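Local structure of putative metal resistance protein (Proteus mirabilis, 6C29) at residues A3-L8 with V18-D23; N104-L109 with S124-L129. The protein probably acts in the periplasm as a protein-disulfide reductase, its N-terminal tandem immunoglobulin-fold region, the part in this structure, priming the disulfide isomerase ScsC. One frame throughout, in Å; residues are numbered along the deposited sequence.

Contact 1: A3-L8 with V18-D23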
# COMPACT_ATOMS: atom_id res chain seq x y z
N ALA A 3 2.13 11.72 22.56
CA ALA A 3 3.02 11.17 21.53
C ALA A 3 2.39 11.47 20.18
O ALA A 3 1.64 10.67 19.64
CB ALA A 3 3.20 9.69 21.73
N ASP A 4 2.67 12.67 19.69
CA ASP A 4 1.90 13.28 18.61
C ASP A 4 2.73 14.40 17.98
O ASP A 4 3.11 15.35 18.66
CB ASP A 4 0.58 13.79 19.19
CG ASP A 4 -0.33 14.48 18.18
OD1 ASP A 4 -0.02 14.60 16.97
OD2 ASP A 4 -1.38 14.96 18.66
N THR A 5 3.05 14.28 16.71
CA THR A 5 3.84 15.30 16.04
C THR A 5 3.06 16.58 15.78
O THR A 5 3.67 17.58 15.47
CB THR A 5 4.36 14.82 14.66
OG1 THR A 5 3.25 14.50 13.82
CG2 THR A 5 5.23 13.59 14.80
N GLY A 6 1.73 16.51 15.84
CA GLY A 6 0.90 17.55 15.27
C GLY A 6 0.96 17.50 13.75
O GLY A 6 1.66 16.66 13.16
N TRP A 7 0.21 18.40 13.11
CA TRP A 7 0.17 18.43 11.64
C TRP A 7 1.39 19.18 11.12
O TRP A 7 1.62 20.35 11.46
CB TRP A 7 -1.16 19.04 11.14
CG TRP A 7 -2.29 18.07 11.35
CD1 TRP A 7 -3.20 18.07 12.37
CD2 TRP A 7 -2.62 16.95 10.53
NE1 TRP A 7 -4.05 17.00 12.24
CE2 TRP A 7 -3.73 16.31 11.11
CE3 TRP A 7 -2.07 16.42 9.36
CZ2 TRP A 7 -4.29 15.18 10.56
CZ3 TRP A 7 -2.65 15.29 8.82
CH2 TRP A 7 -3.75 14.68 9.42
N LEU A 8 2.16 18.49 10.28
CA LEU A 8 3.41 19.00 9.76
C LEU A 8 3.27 19.39 8.31
O LEU A 8 2.70 18.65 7.48
CB LEU A 8 4.51 17.94 9.89
CG LEU A 8 4.74 17.35 11.28
CD1 LEU A 8 5.70 16.14 11.17
CD2 LEU A 8 5.23 18.42 12.24
N VAL A 18 1.16 16.08 7.12
CA VAL A 18 1.28 14.76 7.73
C VAL A 18 1.32 14.86 9.24
O VAL A 18 1.70 15.86 9.82
CB VAL A 18 2.54 13.97 7.24
CG1 VAL A 18 2.63 13.97 5.68
CG2 VAL A 18 3.80 14.51 7.85
N ARG A 19 0.85 13.80 9.88
CA ARG A 19 0.81 13.73 11.33
C ARG A 19 1.10 12.32 11.76
O ARG A 19 0.52 11.40 11.20
CB ARG A 19 -0.56 14.15 11.86
CG ARG A 19 -0.72 13.97 13.39
CD ARG A 19 -2.09 14.52 13.86
NE ARG A 19 -2.36 14.31 15.29
CZ ARG A 19 -3.40 13.63 15.79
NH1 ARG A 19 -4.27 13.00 14.99
NH2 ARG A 19 -3.56 13.56 17.11
N ALA A 20 1.96 12.13 12.76
CA ALA A 20 2.20 10.83 13.34
C ALA A 20 1.87 10.84 14.82
O ALA A 20 2.17 11.81 15.53
CB ALA A 20 3.61 10.40 13.12
N THR A 21 1.25 9.76 15.27
CA THR A 21 0.94 9.53 16.67
C THR A 21 1.36 8.12 17.03
O THR A 21 1.50 7.28 16.14
CB THR A 21 -0.54 9.71 16.96
OG1 THR A 21 -1.30 8.87 16.08
CG2 THR A 21 -0.94 11.17 16.79
N ALA A 22 1.61 7.86 18.30
CA ALA A 22 2.15 6.57 18.66
C ALA A 22 1.85 6.17 20.09
O ALA A 22 1.56 7.01 20.93
CB ALA A 22 3.66 6.56 18.45
N ASP A 23 1.91 4.87 20.32
CA ASP A 23 1.72 4.27 21.63
C ASP A 23 2.76 3.18 21.82
O ASP A 23 2.96 2.36 20.93
CB ASP A 23 0.32 3.71 21.75
CG ASP A 23 -0.04 3.29 23.15
OD1 ASP A 23 0.76 3.56 24.08
OD2 ASP A 23 -1.11 2.68 23.33

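Contact 2: N104-L109 with S124-L129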
# COMPACT_ATOMS: atom_id res chain seq x y z
N ASN A 104 12.28 7.74 22.90
CA ASN A 104 12.11 8.63 21.77
C ASN A 104 12.21 7.89 20.46
O ASN A 104 13.02 6.97 20.29
CB ASN A 104 13.16 9.73 21.85
CG ASN A 104 13.00 10.57 23.10
OD1 ASN A 104 12.17 11.47 23.16
ND2 ASN A 104 13.79 10.25 24.12
N LEU A 105 11.38 8.29 19.52
CA LEU A 105 11.40 7.72 18.21
C LEU A 105 11.48 8.87 17.23
O LEU A 105 10.63 9.76 17.22
CB LEU A 105 10.18 6.84 18.01
CG LEU A 105 10.14 5.98 16.75
CD1 LEU A 105 11.32 5.07 16.65
CD2 LEU A 105 8.87 5.18 16.81
N ASN A 106 12.54 8.87 16.44
CA ASN A 106 12.79 9.89 15.46
C ASN A 106 12.94 9.24 14.13
O ASN A 106 13.65 8.24 14.02
CB ASN A 106 14.05 10.68 15.80
CG ASN A 106 14.05 11.15 17.22
OD1 ASN A 106 14.63 10.52 18.11
ND2 ASN A 106 13.35 12.24 17.46
N GLY A 107 12.25 9.77 13.14
CA GLY A 107 12.37 9.22 11.80
C GLY A 107 12.20 10.30 10.75
O GLY A 107 11.79 11.42 11.02
N VAL A 108 12.56 9.95 9.52
CA VAL A 108 12.32 10.82 8.39
C VAL A 108 11.44 10.08 7.40
O VAL A 108 11.79 9.02 6.88
CB VAL A 108 13.62 11.22 7.71
CG1 VAL A 108 13.32 12.03 6.46
CG2 VAL A 108 14.49 12.01 8.70
N LEU A 109 10.25 10.63 7.17
CA LEU A 109 9.33 10.16 6.16
C LEU A 109 9.69 10.81 4.83
O LEU A 109 9.65 12.03 4.73
CB LEU A 109 7.89 10.52 6.52
CG LEU A 109 6.84 10.39 5.42
CD1 LEU A 109 6.58 8.94 5.07
CD2 LEU A 109 5.55 11.10 5.85
N SER A 124 10.26 15.32 9.12
CA SER A 124 10.91 14.79 10.31
C SER A 124 9.86 14.50 11.36
O SER A 124 9.13 15.41 11.79
CB SER A 124 11.94 15.78 10.83
OG SER A 124 12.99 15.91 9.91
N LEU A 125 9.78 13.23 11.75
CA LEU A 125 8.81 12.75 12.73
C LEU A 125 9.54 12.54 14.05
O LEU A 125 10.40 11.71 14.16
CB LEU A 125 8.18 11.43 12.24
CG LEU A 125 7.65 11.47 10.83
CD1 LEU A 125 7.14 10.06 10.48
CD2 LEU A 125 6.56 12.54 10.69
N ASN A 126 9.18 13.32 15.06
CA ASN A 126 9.76 13.21 16.38
C ASN A 126 8.67 12.86 17.38
O ASN A 126 7.72 13.62 17.57
CB ASN A 126 10.47 14.53 16.72
CG ASN A 126 11.54 14.89 15.70
OD1 ASN A 126 12.44 14.09 15.41
ND2 ASN A 126 11.44 16.08 15.12
N LEU A 127 8.79 11.69 17.98
CA LEU A 127 7.77 11.15 18.90
C LEU A 127 8.37 10.89 20.27
O LEU A 127 9.39 10.21 20.40
CB LEU A 127 7.18 9.85 18.34
CG LEU A 127 6.42 9.97 17.01
CD1 LEU A 127 6.37 8.63 16.30
CD2 LEU A 127 5.04 10.48 17.31
N ASP A 128 7.71 11.43 21.30
CA ASP A 128 8.11 11.20 22.69
C ASP A 128 7.21 10.12 23.28
O ASP A 128 6.07 10.37 23.62
CB ASP A 128 8.02 12.50 23.49
CG ASP A 128 8.51 12.33 24.95
OD1 ASP A 128 8.80 11.20 25.38
OD2 ASP A 128 8.60 13.36 25.66
N LEU A 129 7.74 8.90 23.37
CA LEU A 129 6.93 7.76 23.75
C LEU A 129 6.68 7.68 25.26
O LEU A 129 5.96 6.79 25.72
CB LEU A 129 7.59 6.47 23.25
CG LEU A 129 7.82 6.39 21.74
CD1 LEU A 129 8.53 5.12 21.33
CD2 LEU A 129 6.50 6.47 21.03
O HOH W 1 11.50 12.65 20.16
O HOH W 2 13.33 13.22 12.86

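Contact 1: A3-L8 with V18-D23
Val-18 and Leu-8 form an antiparallel hydrogen-bonded pair where the N-terminal segment 3-8 runs back along strand 16-24, an outer strand of the first immunoglobulin-fold domain. Leu-8 N donates to Val-18 O at 2.7 Å, and Val-18 N returns a bond to Leu-8 O. The two side chains lie on the same face of the sheet.

Arg-19 carries most of the side-chain contact. Its CB sits over the centre of the six-membered ring of Trp-7, 3.6 Å from the centroid, as a CH-pi contact. With CG anti to the backbone N (chi1 174°), the side chain runs straight, which carries CD across the same indole near NE1 and brings the guanidinium to Asp-4. There it forms a two-pronged salt bridge: NE binds OD1 at 2.9 Å and NH2 binds OD2 at 3.0 Å. The two planes are 63° apart, and both nitrogens meet the carboxylate from above its plane. Arg-19 NH1 has a second acid partner, Glu-35 on strand 30-38.

Ala-20 is bonded twice by Thr-5, its O by Thr-5 N and its N by Thr-5 OG1. Thr-21 sets CG2 over one face of the Arg-19 guanidinium. Ala-22 N binds Ala-3 O at 3.1 Å. Asp-4 also closes an Asx turn: Gly-6 N reaches OD1 at 2.8 Å, from the carboxylate face opposite Arg-19 NE.

Contact 2: N104-L109 with S124-L129
Asn-106 and Asn-126 face each other as a non-hydrogen-bonded pair of the antiparallel hairpin formed by strands 104-114 and 118-128. Their side chains make the bond that the backbones do not make at this pair. Asn-106 ND2 donates to Asn-126 OD1 at 2.9 Å. The amide planes are 56° apart: the acceptor lies in the plane of the Asn-106 amide, while the donor is tilted 27° from the plane of the Asn-126 carbonyl. The two amides thus approach each other at an angle.

Asn-104 and Asp-128 run alongside each other on this same face. Asp-128 OD1 accepts from Asn-130 N.

The other face is apolar. Leu-105 CB meets Leu-127 CB at 4.3 Å and Leu-129 CD1 at 4.1 Å. Further along, Leu-109 CB touches Leu-125 CD1. Backbone bonds join Leu-105 with Leu-127 and Gly-107 with Leu-125 in both directions.

One water links Asn-104 OD1 to Asn-106 ND2. Another donates to Asn-126 OD1 at 2.8 Å and to Gly-107 O. The hairpin is thus two-sided, with a hydrated amide network on one face and leucines turned toward the domain core on the other.

In the fold
Contact 1 closes before contact 2 opens along the chain, and their centres are about 9 Å apart. Both belong to the first immunoglobulin-fold domain, but to different sheets. Contact 1 edges the sheet that begins with strands 16-24 and 30-38. Contact 2 joins two strands of the sheet 57-60, 104-114 and 118-128. They touch directly: Thr-5 CG2 is 3.7 Å from Asn-126 O, and Ala-20 O is 3.6 Å from Leu-127 CD2. Leu-127 and Leu-129 also pack on Ala-22, and Leu-109 on Val-18. The N-terminal segment therefore lies against both sheets at the edge of the domain, where strands 16-24 and 118-128 come together.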